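Local atomic coordinates of FIG000988: Predicted permease (Vibrio cholerae, PDB entry 6MJP), a protein that probably forms, as the LptF permease, part of the LptBFG ABC transporter that moves lipopolysaccharide from the inner membrane towards the outer membrane. Residues S186-H191 and G210-G215. Sequence-based numbering, arbitrary orientation.
Sequences SVMFSH and GTRYEG
R212 reaches from strand 210-214 over its antiparallel neighbour 186-190, where S186 and M188 receive it. With CG anti to the backbone N (chi1 162°) and the chain extended as far as NE, the guanidinium is carried beside S186, and S186 OG lies 2.9 Å from R212 NH2, at an angle too poor for a hydrogen bond. M188 bends at its thioether, with chi3 at 89°, and this brings CE over one face of the guanidinium, towards its rim; M188 CE also sits 3.5 Å from R212 CD. Nearer the backbone, the CB atoms of M188 and R212 pack against each other. The outer part of R212 also makes a cation-pi contact with F42 of the LptC chain.

Beneath these side chains the two strands are joined by paired backbone bonds. V187 and Y213 exchange two, V187 N to Y213 O at 2.8 Å and Y213 N to V187 O at 2.7 Å. Between the next pair, F189 N to T211 O and T211 N to F189 O are both 3.0 Å, the former with 171° at the hydrogen.

On the opposite face V187, F189, T211 and Y213 are buried and close against LptG, whereas M188 and R212 stay partly exposed. Y213 turns its ring edge to V187 O, in the ring plane, with Y213 CD1 3.3 Å from V187 O. Y213 OH is hydrogen-bonded to T211 OG1 (2.6 Å) and to the backbone N of L183 of the LptG chain, which helps fix the ring; the ring of F189 meets F177 of the same subunit. Strands 173-176 and 223-227 flank the pair, making it the interior of the antiparallel sheet in the periplasmic beta-jellyroll-like domain characteristic of LptF and LptG.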
loop_
_atom_site.group_PDB
_atom_site.type_symbol
_atom_site.label_atom_id
_atom_site.label_comp_id
_atom_site.label_asym_id
_atom_site.label_seq_id
_atom_site.Cartn_x
_atom_site.Cartn_y
_atom_site.Cartn_z
ATOM N N SER D 186 41.943 15.519 23.626
ATOM C CA SER D 186 41.858 14.592 24.736
ATOM C C SER D 186 41.081 13.365 24.299
ATOM O O SER D 186 40.420 13.359 23.257
ATOM C CB SER D 186 41.198 15.250 25.950
ATOM O OG SER D 186 39.921 15.758 25.595
ATOM N N VAL D 187 41.196 12.313 25.107
ATOM C CA VAL D 187 40.448 11.072 24.954
ATOM C C VAL D 187 40.162 10.580 26.365
ATOM O O VAL D 187 41.096 10.383 27.152
ATOM C CB VAL D 187 41.222 10.003 24.155
ATOM C CG1 VAL D 187 40.593 8.635 24.349
ATOM C CG2 VAL D 187 41.274 10.341 22.677
ATOM N N MET D 188 38.883 10.403 26.700
ATOM C CA MET D 188 38.500 9.927 28.022
ATOM C C MET D 188 37.613 8.701 27.895
ATOM O O MET D 188 36.848 8.574 26.937
ATOM C CB MET D 188 37.783 11.010 28.834
ATOM C CG MET D 188 36.488 11.517 28.253
ATOM S SD MET D 188 36.174 13.155 28.920
ATOM C CE MET D 188 37.043 14.164 27.717
ATOM N N PHE D 189 37.729 7.807 28.877
ATOM C CA PHE D 189 37.001 6.548 28.922
ATOM C C PHE D 189 36.505 6.318 30.339
ATOM O O PHE D 189 37.294 6.354 31.287
ATOM C CB PHE D 189 37.885 5.378 28.492
ATOM C CG PHE D 189 37.125 4.108 28.252
ATOM C CD1 PHE D 189 36.564 3.858 27.015
ATOM C CD2 PHE D 189 36.961 3.167 29.260
ATOM C CE1 PHE D 189 35.858 2.700 26.780
ATOM C CE2 PHE D 189 36.251 2.003 29.026
ATOM C CZ PHE D 189 35.702 1.773 27.780
ATOM N N SER D 190 35.208 6.063 30.482
ATOM C CA SER D 190 34.635 5.858 31.807
ATOM C C SER D 190 33.822 4.569 31.858
ATOM O O SER D 190 33.873 3.752 30.931
ATOM C CB SER D 190 33.775 7.056 32.200
ATOM O OG SER D 190 32.611 7.124 31.404
ATOM N N HIS D 191 33.083 4.360 32.940
ATOM C CA HIS D 191 32.268 3.163 33.058
ATOM C C HIS D 191 30.791 3.441 32.802
ATOM O O HIS D 191 30.101 2.602 32.217
ATOM C CB HIS D 191 32.466 2.522 34.442
ATOM C CG HIS D 191 33.685 1.650 34.551
ATOM N ND1 HIS D 191 34.851 2.064 35.162
ATOM C CD2 HIS D 191 33.910 0.379 34.140
ATOM C CE1 HIS D 191 35.743 1.088 35.116
ATOM N NE2 HIS D 191 35.196 0.055 34.501
ATOM N N GLY D 210 35.903 7.098 35.619
ATOM C CA GLY D 210 36.766 6.907 34.475
ATOM C C GLY D 210 38.069 7.667 34.607
ATOM O O GLY D 210 38.417 8.166 35.680
ATOM N N THR D 211 38.800 7.737 33.494
ATOM C CA THR D 211 40.039 8.501 33.404
ATOM C C THR D 211 40.048 9.260 32.081
ATOM O O THR D 211 39.591 8.739 31.058
ATOM C CB THR D 211 41.277 7.588 33.523
ATOM O OG1 THR D 211 41.159 6.493 32.609
ATOM C CG2 THR D 211 41.372 7.019 34.914
ATOM N N ARG D 212 40.523 10.502 32.110
ATOM C CA ARG D 212 40.659 11.324 30.914
ATOM C C ARG D 212 42.134 11.499 30.582
ATOM O O ARG D 212 42.948 11.724 31.480
ATOM C CB ARG D 212 40.009 12.694 31.107
ATOM C CG ARG D 212 40.466 13.719 30.102
ATOM C CD ARG D 212 39.568 14.927 30.090
ATOM N NE ARG D 212 39.953 15.852 29.032
ATOM C CZ ARG D 212 39.242 16.911 28.668
ATOM N NH1 ARG D 212 38.096 17.182 29.274
ATOM N NH2 ARG D 212 39.677 17.696 27.695
ATOM N N TYR D 213 42.478 11.393 29.298
ATOM C CA TYR D 213 43.864 11.463 28.833
ATOM C C TYR D 213 43.997 12.631 27.862
ATOM O O TYR D 213 43.523 12.550 26.725
ATOM C CB TYR D 213 44.289 10.147 28.173
ATOM C CG TYR D 213 44.027 8.916 29.026
ATOM C CD1 TYR D 213 42.775 8.316 29.052
ATOM C CD2 TYR D 213 45.031 8.355 29.806
ATOM C CE1 TYR D 213 42.529 7.198 29.835
ATOM C CE2 TYR D 213 44.794 7.240 30.592
ATOM C CZ TYR D 213 43.544 6.664 30.602
ATOM O OH TYR D 213 43.306 5.555 31.381
ATOM N N GLU D 214 44.641 13.718 28.304
ATOM C CA GLU D 214 44.833 14.916 27.486
ATOM C C GLU D 214 46.219 14.879 26.852
ATOM O O GLU D 214 47.232 14.970 27.554
ATOM C CB GLU D 214 44.664 16.184 28.322
ATOM C CG GLU D 214 44.618 17.460 27.491
ATOM C CD GLU D 214 44.349 18.705 28.314
ATOM O OE1 GLU D 214 44.957 18.848 29.392
ATOM O OE2 GLU D 214 43.521 19.539 27.884
ATOM N N GLY D 215 46.270 14.770 25.530
ATOM C CA GLY D 215 47.552 14.697 24.862
ATOM C C GLY D 215 47.394 14.325 23.402
ATOM O O GLY D 215 46.295 14.340 22.851
#